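Local coordinates for protein DegT/DnrJ/EryC1/StrS aminotransferase (Brucella abortus 2308, PDB 4QGR) that probably works as a pyridoxal phosphate-dependent aminotransferase of the DegT/DnrJ/EryC1/StrS family, moving amino groups between substrates with the cofactor held at a dimer interface, at residues P42-A45 / E46-K50; V224-H227 / G228-E231; D268-A271 / R272-E276. One frame throughout, in Å; residues are numbered along the deposited sequence.

Interaction 1: P42-A45 / E46-K50; sequences PEVA and EFEKK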
ATOM      1  N   PRO A  42      14.527  -2.726 -12.501  1.00 18.48           N
ATOM      2  CA  PRO A  42      15.663  -3.541 -12.088  1.00 18.02           C
ATOM      3  C   PRO A  42      16.145  -3.323 -10.682  1.00 16.93           C
ATOM      4  O   PRO A  42      16.575  -4.270 -10.047  1.00 16.34           O
ATOM      5  CB  PRO A  42      16.766  -3.156 -13.079  1.00 19.82           C
ATOM      6  CG  PRO A  42      15.998  -2.744 -14.282  1.00 21.02           C
ATOM      7  CD  PRO A  42      14.747  -2.088 -13.808  1.00 19.38           C
ATOM      8  N   GLU A  43      16.051  -2.084 -10.190  1.00 16.15           N
ATOM      9  CA  GLU A  43      16.505  -1.761  -8.858  1.00 15.54           C
ATOM     10  C   GLU A  43      15.770  -2.568  -7.777  1.00 14.67           C
ATOM     11  O   GLU A  43      16.339  -2.833  -6.736  1.00 13.75           O
ATOM     12  CB  GLU A  43      16.379  -0.243  -8.566  1.00 15.53           C
ATOM     13  CG  GLU A  43      17.401   0.638  -9.297  1.00 16.67           C
ATOM     14  CD  GLU A  43      17.038   0.985 -10.737  1.00 17.32           C
ATOM     15  OE1 GLU A  43      16.106   0.418 -11.330  1.00 17.64           O
ATOM     16  OE2 GLU A  43      17.746   1.827 -11.319  1.00 19.45           O
ATOM     17  N   VAL A  44      14.531  -2.983  -8.030  1.00 14.24           N
ATOM     18  CA  VAL A  44      13.793  -3.734  -7.019  1.00 14.61           C
ATOM     19  C   VAL A  44      14.478  -5.075  -6.723  1.00 14.93           C
ATOM     20  O   VAL A  44      14.853  -5.357  -5.598  1.00 15.02           O
ATOM     21  CB  VAL A  44      12.305  -3.898  -7.371  1.00 14.27           C
ATOM     22  CG1 VAL A  44      11.569  -4.612  -6.258  1.00 14.76           C
ATOM     23  CG2 VAL A  44      11.665  -2.531  -7.560  1.00 13.95           C
ATOM     24  N   ALA A  45      14.696  -5.876  -7.748  1.00 16.50           N
ATOM     25  CA  ALA A  45      15.361  -7.155  -7.554  1.00 17.63           C
ATOM     26  C   ALA A  45      16.797  -7.003  -7.076  1.00 17.67           C
ATOM     27  O   ALA A  45      17.273  -7.807  -6.271  1.00 17.80           O
ATOM     28  CB  ALA A  45      15.295  -7.986  -8.823  1.00 18.07           C
ATOM     29  N   GLU A  46      17.470  -5.979  -7.576  1.00 17.89           N
ATOM     30  CA  GLU A  46      18.814  -5.687  -7.154  1.00 18.44           C
ATOM     31  C   GLU A  46      18.850  -5.424  -5.651  1.00 16.47           C
ATOM     32  O   GLU A  46      19.720  -5.952  -4.911  1.00 15.68           O
ATOM     33  CB  GLU A  46      19.367  -4.525  -7.999  1.00 21.39           C
ATOM     34  CG  GLU A  46      20.783  -4.157  -7.660  1.00 24.02           C
ATOM     35  CD  GLU A  46      21.295  -2.926  -8.417  1.00 27.51           C
ATOM     36  OE1 GLU A  46      20.566  -2.356  -9.298  1.00 28.42           O
ATOM     37  OE2 GLU A  46      22.431  -2.527  -8.053  1.00 28.54           O
ATOM     38  N   PHE A  47      17.916  -4.605  -5.177  1.00 14.84           N
ATOM     39  CA  PHE A  47      17.867  -4.307  -3.750  1.00 13.79           C
ATOM     40  C   PHE A  47      17.517  -5.579  -2.952  1.00 13.82           C
ATOM     41  O   PHE A  47      18.112  -5.829  -1.902  1.00 13.69           O
ATOM     42  CB  PHE A  47      16.916  -3.125  -3.465  1.00 13.01           C
ATOM     43  CG  PHE A  47      16.668  -2.875  -2.022  1.00 12.42           C
ATOM     44  CD1 PHE A  47      17.689  -2.410  -1.203  1.00 12.31           C
ATOM     45  CD2 PHE A  47      15.423  -3.084  -1.468  1.00 11.94           C
ATOM     46  CE1 PHE A  47      17.477  -2.190   0.123  1.00 11.80           C
ATOM     47  CE2 PHE A  47      15.202  -2.844  -0.148  1.00 11.36           C
ATOM     48  CZ  PHE A  47      16.241  -2.380   0.657  1.00 11.60           C
ATOM     49  N   GLU A  48      16.579  -6.369  -3.441  1.00 13.93           N
ATOM     50  CA  GLU A  48      16.204  -7.605  -2.711  1.00 15.07           C
ATOM     51  C   GLU A  48      17.454  -8.483  -2.521  1.00 15.91           C
ATOM     52  O   GLU A  48      17.679  -9.049  -1.450  1.00 15.14           O
ATOM     53  CB  GLU A  48      15.124  -8.388  -3.472  1.00 15.38           C
ATOM     54  CG  GLU A  48      13.736  -7.733  -3.450  1.00 15.12           C
ATOM     55  CD  GLU A  48      12.660  -8.498  -4.261  1.00 16.07           C
ATOM     56  OE1 GLU A  48      12.994  -9.301  -5.180  1.00 16.28           O
ATOM     57  OE2 GLU A  48      11.464  -8.294  -3.988  1.00 15.13           O
ATOM     58  N   LYS A  49      18.254  -8.603  -3.567  1.00 17.90           N
ATOM     59  CA  LYS A  49      19.462  -9.436  -3.484  1.00 18.63           C
ATOM     60  C   LYS A  49      20.505  -8.930  -2.533  1.00 17.71           C
ATOM     61  O   LYS A  49      21.036  -9.677  -1.721  1.00 16.29           O
ATOM     62  CB  LYS A  49      20.094  -9.598  -4.863  1.00 21.85           C
ATOM     63  CG  LYS A  49      19.308 -10.602  -5.631  1.00 25.44           C
ATOM     64  CD  LYS A  49      19.508 -10.503  -7.121  1.00 29.34           C
ATOM     65  CE  LYS A  49      18.353 -11.233  -7.803  1.00 33.27           C
ATOM     66  NZ  LYS A  49      18.492 -11.192  -9.275  1.00 35.79           N
ATOM     67  N   LYS A  50      20.782  -7.635  -2.626  1.00 17.24           N
ATOM     68  CA  LYS A  50      21.799  -7.017  -1.788  1.00 17.13           C
ATOM     69  C   LYS A  50      21.352  -7.001  -0.332  1.00 15.82           C
ATOM     70  O   LYS A  50      22.156  -7.353   0.556  1.00 15.84           O
ATOM     71  CB  LYS A  50      22.160  -5.622  -2.291  1.00 18.06           C
ATOM     72  CG  LYS A  50      22.932  -5.708  -3.602  1.00 20.34           C
ATOM     73  CD  LYS A  50      23.338  -4.363  -4.191  1.00 22.07           C
ATOM     74  CE  LYS A  50      24.337  -4.614  -5.342  1.00 24.70           C
ATOM     75  NZ  LYS A  50      24.136  -3.616  -6.438  1.00 26.98           N
TER
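V44 and E48 meet one turn apart near the start of helix 42-55. E48 N donates to V44 O at 2.9 Å, and E48 CG lies 3.4 Å from the same V44 O. The E48 chain leaves with CG beside its backbone N (chi1 -72°) and then runs extended. This carries the carboxylate back along V44, with OE2 4.3 Å from V44 CG1. That carboxylate is taken by A62 N and by R222. K49 starts the same way. Its CB, CG and CD all lie along A45 O, which also accepts K49 N at 3.0 Å.

E46 and F47 turn the other way, each with CG anti to the backbone N. F47 CB stays 3.3 Å from E43 O, while its ring leads off the helix to meet F195 edge-to-face. The extended E46 chain brings OE2 to K50 NZ at 2.6 Å, a salt bridge on the anti lone pair.

The i to i+4 backbone bonds, from P42 O to E46 N through A45 O to K49 N, are those of an alpha helix. E43 pairs with K31 of helix 22-35. E43, E46, F47 and K50 pack on helix 247-278, and V44 and E48 lie on strand 59-63, the outermost of the main sheet within this chain.

Interaction 2: V224-H227 / G228-E231; sequences VLFH and GKGE
F226 and K229 touch across a tight turn, ring against aliphatic chain. K229 CD comes within 4.0 Å of F226 CD2, and K229 CB is 4.2 Å from the same ring carbon. The lysine chain meets the ring at a slant. Both side chains have CG anti to their backbone N, F226 at chi1 -177° and K229 at chi1 -172°, and both run out on the same side of the turn. The K229 chain stays extended to CE and bends only at its last torsion. That bend brings NZ to G230 O at 3.0 Å, with T232 O as a weak second acceptor.

The backbone beneath is a type I' beta turn from F226 to K229. K229 N donates to F226 O at 3.2 Å. The bond is bent, and the donor stands above the carbonyl plane. H227 and G228 fill the two corners, both with positive phi as this turn type requires. Such a value is unusual for a histidine and easy for a glycine.

The H227 ring turns away from G228 and K229. F226 CE1 lies in its plane, at its edge. Its ND1 is bonded to E97 of the second subunit, and F92 of that subunit meets the ring edge-to-face. The ring is about 5 Å from a bound pyridoxal phosphate, so the turn lies beside a cofactor site at the dimer interface.

The turn begins just after helix 215-224. V224 and L225 pack on helix 68-76, and backbone bonds from V224, L225, H227 and G228 tie this stretch to V237, I241 and S243, later in the loop that leads to helix 247-278.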
ATOM      1  N   VAL A 224       0.794 -13.076  -3.428  1.00 15.94           N
ATOM      2  CA  VAL A 224      -0.138 -12.277  -2.657  1.00 16.35           C
ATOM      3  C   VAL A 224       0.033 -10.784  -2.921  1.00 15.46           C
ATOM      4  O   VAL A 224      -0.959 -10.036  -2.974  1.00 16.60           O
ATOM      5  CB  VAL A 224      -0.011 -12.595  -1.133  1.00 17.07           C
ATOM      6  CG1 VAL A 224      -0.774 -11.599  -0.264  1.00 17.52           C
ATOM      7  CG2 VAL A 224      -0.533 -14.000  -0.858  1.00 19.07           C
ATOM      8  N   LEU A 225       1.274 -10.324  -3.080  1.00 14.91           N
ATOM      9  CA  LEU A 225       1.503  -8.890  -3.256  1.00 14.30           C
ATOM     10  C   LEU A 225       1.110  -8.396  -4.624  1.00 14.98           C
ATOM     11  O   LEU A 225       1.026  -7.172  -4.835  1.00 14.53           O
ATOM     12  CB  LEU A 225       2.949  -8.511  -2.927  1.00 13.86           C
ATOM     13  CG  LEU A 225       4.022  -8.983  -3.916  1.00 14.06           C
ATOM     14  CD1 LEU A 225       4.175  -8.068  -5.106  1.00 14.05           C
ATOM     15  CD2 LEU A 225       5.347  -9.103  -3.206  1.00 14.28           C
ATOM     16  N   PHE A 226       0.832  -9.315  -5.551  1.00 16.55           N
ATOM     17  CA  PHE A 226       0.346  -8.956  -6.877  1.00 18.77           C
ATOM     18  C   PHE A 226      -0.970  -9.652  -7.171  1.00 18.77           C
ATOM     19  O   PHE A 226      -1.074 -10.488  -8.097  1.00 17.49           O
ATOM     20  CB  PHE A 226       1.403  -9.208  -7.954  1.00 21.72           C
ATOM     21  CG  PHE A 226       0.969  -8.779  -9.356  1.00 25.65           C
ATOM     22  CD1 PHE A 226       0.192  -7.656  -9.550  1.00 27.21           C
ATOM     23  CD2 PHE A 226       1.319  -9.543 -10.473  1.00 29.82           C
ATOM     24  CE1 PHE A 226      -0.204  -7.269 -10.829  1.00 29.49           C
ATOM     25  CE2 PHE A 226       0.930  -9.160 -11.759  1.00 30.75           C
ATOM     26  CZ  PHE A 226       0.162  -8.024 -11.928  1.00 31.43           C
ATOM     27  N   HIS A 227      -1.957  -9.345  -6.316  1.00 17.86           N
ATOM     28  CA  HIS A 227      -3.335  -9.860  -6.460  1.00 19.33           C
ATOM     29  C   HIS A 227      -3.472 -11.377  -6.529  1.00 19.89           C
ATOM     30  O   HIS A 227      -4.391 -11.897  -7.162  1.00 22.02           O
ATOM     31  CB  HIS A 227      -3.998  -9.243  -7.705  1.00 19.84           C
ATOM     32  CG  HIS A 227      -3.933  -7.762  -7.721  1.00 19.86           C
ATOM     33  ND1 HIS A 227      -4.705  -6.979  -6.890  1.00 20.05           N
ATOM     34  CD2 HIS A 227      -3.151  -6.912  -8.418  1.00 19.79           C
ATOM     35  CE1 HIS A 227      -4.408  -5.711  -7.082  1.00 18.86           C
ATOM     36  NE2 HIS A 227      -3.467  -5.645  -8.004  1.00 19.93           N
ATOM     37  N   GLY A 228      -2.603 -12.105  -5.844  1.00 19.59           N
ATOM     38  CA  GLY A 228      -2.717 -13.554  -5.776  1.00 20.62           C
ATOM     39  C   GLY A 228      -2.473 -14.267  -7.112  1.00 21.94           C
ATOM     40  O   GLY A 228      -3.097 -15.299  -7.380  1.00 21.38           O
ATOM     41  N   LYS A 229      -1.579 -13.686  -7.921  1.00 22.08           N
ATOM     42  CA  LYS A 229      -1.179 -14.237  -9.226  1.00 25.20           C
ATOM     43  C   LYS A 229      -0.809 -15.691  -9.113  1.00 25.86           C
ATOM     44  O   LYS A 229      -0.101 -16.092  -8.201  1.00 24.02           O
ATOM     45  CB  LYS A 229       0.025 -13.459  -9.769  1.00 27.34           C
ATOM     46  CG  LYS A 229       0.412 -13.811 -11.190  1.00 31.77           C
ATOM     47  CD  LYS A 229       1.816 -13.339 -11.529  1.00 33.33           C
ATOM     48  CE  LYS A 229       2.183 -13.716 -12.963  1.00 35.44           C
ATOM     49  NZ  LYS A 229       2.201 -15.199 -13.186  1.00 38.04           N
ATOM     50  N   GLY A 230      -1.279 -16.488 -10.065  1.00 28.70           N
ATOM     51  CA  GLY A 230      -0.912 -17.903 -10.124  1.00 31.12           C
ATOM     52  C   GLY A 230       0.298 -18.149 -10.995  1.00 33.35           C
ATOM     53  O   GLY A 230       1.071 -17.234 -11.258  1.00 34.02           O
ATOM     54  N   GLU A 231       0.429 -19.387 -11.470  1.00 38.10           N
ATOM     55  CA  GLU A 231       1.536 -19.795 -12.352  1.00 42.80           C
ATOM     56  C   GLU A 231       1.482 -19.137 -13.746  1.00 47.47           C
ATOM     57  O   GLU A 231       2.493 -19.107 -14.454  1.00 52.69           O
ATOM     58  CB  GLU A 231       1.583 -21.322 -12.482  1.00 43.45           C
TER

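Interaction 3: D268-A271 / R272-E276; sequences DRIA and RRYNE
D268 and R272 form a salt bridge one turn apart on helix 247-278. R272 NE reaches D268 OD2 at 3.1 Å, with an N-H...O angle of 145°. It also makes a weak bond of 3.4 Å to OD1. OD2 lies in the guanidinium plane, at its edge. NE meets OD2 on its syn side, but from 29° out of the carboxylate plane. The carboxylate and guanidinium planes are 59° apart, so the two groups do not pair flat. A water bridges the pair: it donates to D268 OD1 at 2.7 Å and accepts from R272 NH2 at 2.8 Å. R272 has CG beside its backbone N and stays extended to NE, which lays the chain past D268 O and brings NE to the carboxylate.

Backbone bonds link each residue from D268 to A271 with the residue four places on. N275 turns its amide back over A271 O, with CG 3.3 Å from it. Its amide ends pair outside the helix with Y298 and P285.

Farther out, I270 CG2 touches Y274 CE2 at 4.3 Å. The Y274 ring stacks with Y298, its hydroxyl bonds to P357, and it packs with R273 against helix 364-377. R273 is paired with D368.

The chemistry is divided by face. The i to i+4 ion pair and its water probably stabilise the helix on its more exposed side, while the polar ends of Y274 and N275 are satisfied within the fold.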
ATOM      1  N   ASP A 268      25.853   2.464  17.460  1.00 15.65           N
ATOM      2  CA  ASP A 268      26.341   1.702  18.612  1.00 16.78           C
ATOM      3  C   ASP A 268      27.215   2.593  19.476  1.00 17.01           C
ATOM      4  O   ASP A 268      27.080   2.631  20.727  1.00 17.08           O
ATOM      5  CB  ASP A 268      27.136   0.478  18.131  1.00 17.80           C
ATOM      6  CG  ASP A 268      27.583  -0.408  19.278  1.00 19.00           C
ATOM      7  OD1 ASP A 268      26.744  -1.165  19.787  1.00 19.11           O
ATOM      8  OD2 ASP A 268      28.768  -0.306  19.667  1.00 20.54           O
ATOM      9  N   ARG A 269      28.099   3.336  18.814  1.00 17.45           N
ATOM     10  CA  ARG A 269      29.021   4.263  19.519  1.00 18.02           C
ATOM     11  C   ARG A 269      28.244   5.346  20.281  1.00 17.25           C
ATOM     12  O   ARG A 269      28.486   5.607  21.444  1.00 16.91           O
ATOM     13  CB  ARG A 269      30.016   4.881  18.534  1.00 18.94           C
ATOM     14  CG  ARG A 269      30.730   6.105  19.048  1.00 20.33           C
ATOM     15  CD  ARG A 269      31.662   6.656  17.975  1.00 21.23           C
ATOM     16  NE  ARG A 269      30.986   7.087  16.746  1.00 21.01           N
ATOM     17  CZ  ARG A 269      30.299   8.209  16.609  1.00 21.22           C
ATOM     18  NH1 ARG A 269      30.088   9.019  17.635  1.00 22.66           N
ATOM     19  NH2 ARG A 269      29.768   8.499  15.442  1.00 21.86           N
ATOM     20  N   ILE A 270      27.255   5.929  19.628  1.00 16.54           N
ATOM     21  CA  ILE A 270      26.441   6.984  20.206  1.00 16.47           C
ATOM     22  C   ILE A 270      25.603   6.490  21.397  1.00 16.69           C
ATOM     23  O   ILE A 270      25.561   7.136  22.454  1.00 16.51           O
ATOM     24  CB  ILE A 270      25.563   7.624  19.092  1.00 16.98           C
ATOM     25  CG1 ILE A 270      26.500   8.384  18.126  1.00 17.78           C
ATOM     26  CG2 ILE A 270      24.508   8.543  19.692  1.00 16.66           C
ATOM     27  CD1 ILE A 270      25.879   8.653  16.756  1.00 17.71           C
ATOM     28  N   ALA A 271      24.968   5.324  21.234  1.00 16.12           N
ATOM     29  CA  ALA A 271      24.143   4.733  22.294  1.00 16.14           C
ATOM     30  C   ALA A 271      24.970   4.411  23.498  1.00 17.68           C
ATOM     31  O   ALA A 271      24.525   4.629  24.608  1.00 17.39           O
ATOM     32  CB  ALA A 271      23.443   3.485  21.814  1.00 15.92           C
ATOM     33  N   ARG A 272      26.167   3.860  23.284  1.00 19.24           N
ATOM     34  CA  ARG A 272      27.041   3.493  24.414  1.00 21.18           C
ATOM     35  C   ARG A 272      27.482   4.731  25.173  1.00 21.06           C
ATOM     36  O   ARG A 272      27.560   4.727  26.395  1.00 21.53           O
ATOM     37  CB  ARG A 272      28.242   2.655  23.935  1.00 23.14           C
ATOM     38  CG  ARG A 272      27.826   1.232  23.561  1.00 24.77           C
ATOM     39  CD  ARG A 272      28.991   0.361  23.072  1.00 27.31           C
ATOM     40  NE  ARG A 272      28.528  -0.968  22.639  1.00 28.48           N
ATOM     41  CZ  ARG A 272      28.257  -1.994  23.461  1.00 30.63           C
ATOM     42  NH1 ARG A 272      28.376  -1.876  24.780  1.00 30.16           N
ATOM     43  NH2 ARG A 272      27.840  -3.157  22.961  1.00 31.66           N
ATOM     44  N   ARG A 273      27.747   5.800  24.442  1.00 21.00           N
ATOM     45  CA  ARG A 273      28.129   7.058  25.079  1.00 22.92           C
ATOM     46  C   ARG A 273      26.967   7.628  25.916  1.00 21.77           C
ATOM     47  O   ARG A 273      27.198   8.103  27.042  1.00 23.13           O
ATOM     48  CB  ARG A 273      28.656   8.061  24.053  1.00 25.08           C
ATOM     49  CG  ARG A 273      29.381   9.249  24.668  1.00 27.90           C
ATOM     50  CD  ARG A 273      30.213   9.930  23.594  1.00 30.62           C
ATOM     51  NE  ARG A 273      31.001  11.021  24.161  1.00 32.93           N
ATOM     52  CZ  ARG A 273      30.649  12.304  24.196  1.00 33.93           C
ATOM     53  NH1 ARG A 273      29.512  12.733  23.662  1.00 33.88           N
ATOM     54  NH2 ARG A 273      31.482  13.189  24.744  1.00 35.14           N
ATOM     55  N   TYR A 274      25.737   7.589  25.414  1.00 19.94           N
ATOM     56  CA  TYR A 274      24.610   7.984  26.264  1.00 19.45           C
ATOM     57  C   TYR A 274      24.516   7.086  27.498  1.00 19.92           C
ATOM     58  O   TYR A 274      24.285   7.567  28.617  1.00 19.31           O
ATOM     59  CB  TYR A 274      23.284   7.827  25.532  1.00 18.23           C
ATOM     60  CG  TYR A 274      22.737   8.954  24.676  1.00 17.24           C
ATOM     61  CD1 TYR A 274      22.671  10.290  25.129  1.00 17.37           C
ATOM     62  CD2 TYR A 274      22.159   8.650  23.437  1.00 16.23           C
ATOM     63  CE1 TYR A 274      22.093  11.278  24.351  1.00 16.96           C
ATOM     64  CE2 TYR A 274      21.571   9.614  22.652  1.00 15.74           C
ATOM     65  CZ  TYR A 274      21.524  10.939  23.121  1.00 16.39           C
ATOM     66  OH  TYR A 274      20.906  11.884  22.353  1.00 16.23           O
ATOM     67  N   ASN A 275      24.618   5.772  27.291  1.00 19.73           N
ATOM     68  CA  ASN A 275      24.374   4.832  28.401  1.00 21.22           C
ATOM     69  C   ASN A 275      25.370   5.081  29.542  1.00 22.46           C
ATOM     70  O   ASN A 275      24.950   5.199  30.691  1.00 22.09           O
ATOM     71  CB  ASN A 275      24.432   3.366  27.952  1.00 21.30           C
ATOM     72  CG  ASN A 275      23.183   2.936  27.163  1.00 20.99           C
ATOM     73  OD1 ASN A 275      22.172   3.652  27.097  1.00 20.37           O
ATOM     74  ND2 ASN A 275      23.239   1.743  26.605  1.00 21.43           N
ATOM     75  N   GLU A 276      26.653   5.219  29.201  1.00 24.38           N
ATOM     76  CA  GLU A 276      27.695   5.418  30.216  1.00 26.88           C
ATOM     77  C   GLU A 276      27.541   6.762  30.923  1.00 26.25           C
ATOM     78  O   GLU A 276      27.792   6.866  32.108  1.00 27.40           O
ATOM     79  CB  GLU A 276      29.101   5.255  29.608  1.00 29.63           C
ATOM     80  CG  GLU A 276      29.371   3.804  29.204  1.00 32.01           C
ATOM     81  CD  GLU A 276      29.204   2.811  30.372  1.00 36.10           C
ATOM     82  OE1 GLU A 276      29.726   3.084  31.489  1.00 38.80           O
ATOM     83  OE2 GLU A 276      28.537   1.758  30.192  1.00 40.50           O
TER
HETATM   84  O   HOH W   1      27.294  -3.801  20.242  1.00 38.37           O

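Interactions 1 and 2 are neighbours, with nearest atoms about 6 Å apart and centres 19 Å apart. R222, one of the partners of E48 in interaction 1, belongs to helix 215-224, which leads into interaction 2. They differ in their distance from bound cofactor. The H227 side chain is about 5 Å from a pyridoxal phosphate, whereas the F47 side chain is about 12 Å from one and about 11 Å from the side chain of K199. Interaction 3 is remote from the annotated sites, with its centre 33 Å from that of interaction 1 and 45 Å from that of interaction 2. Helix 247-278 connects interactions 1 and 3: it carries interaction 3, and its earlier part packs against interaction 1.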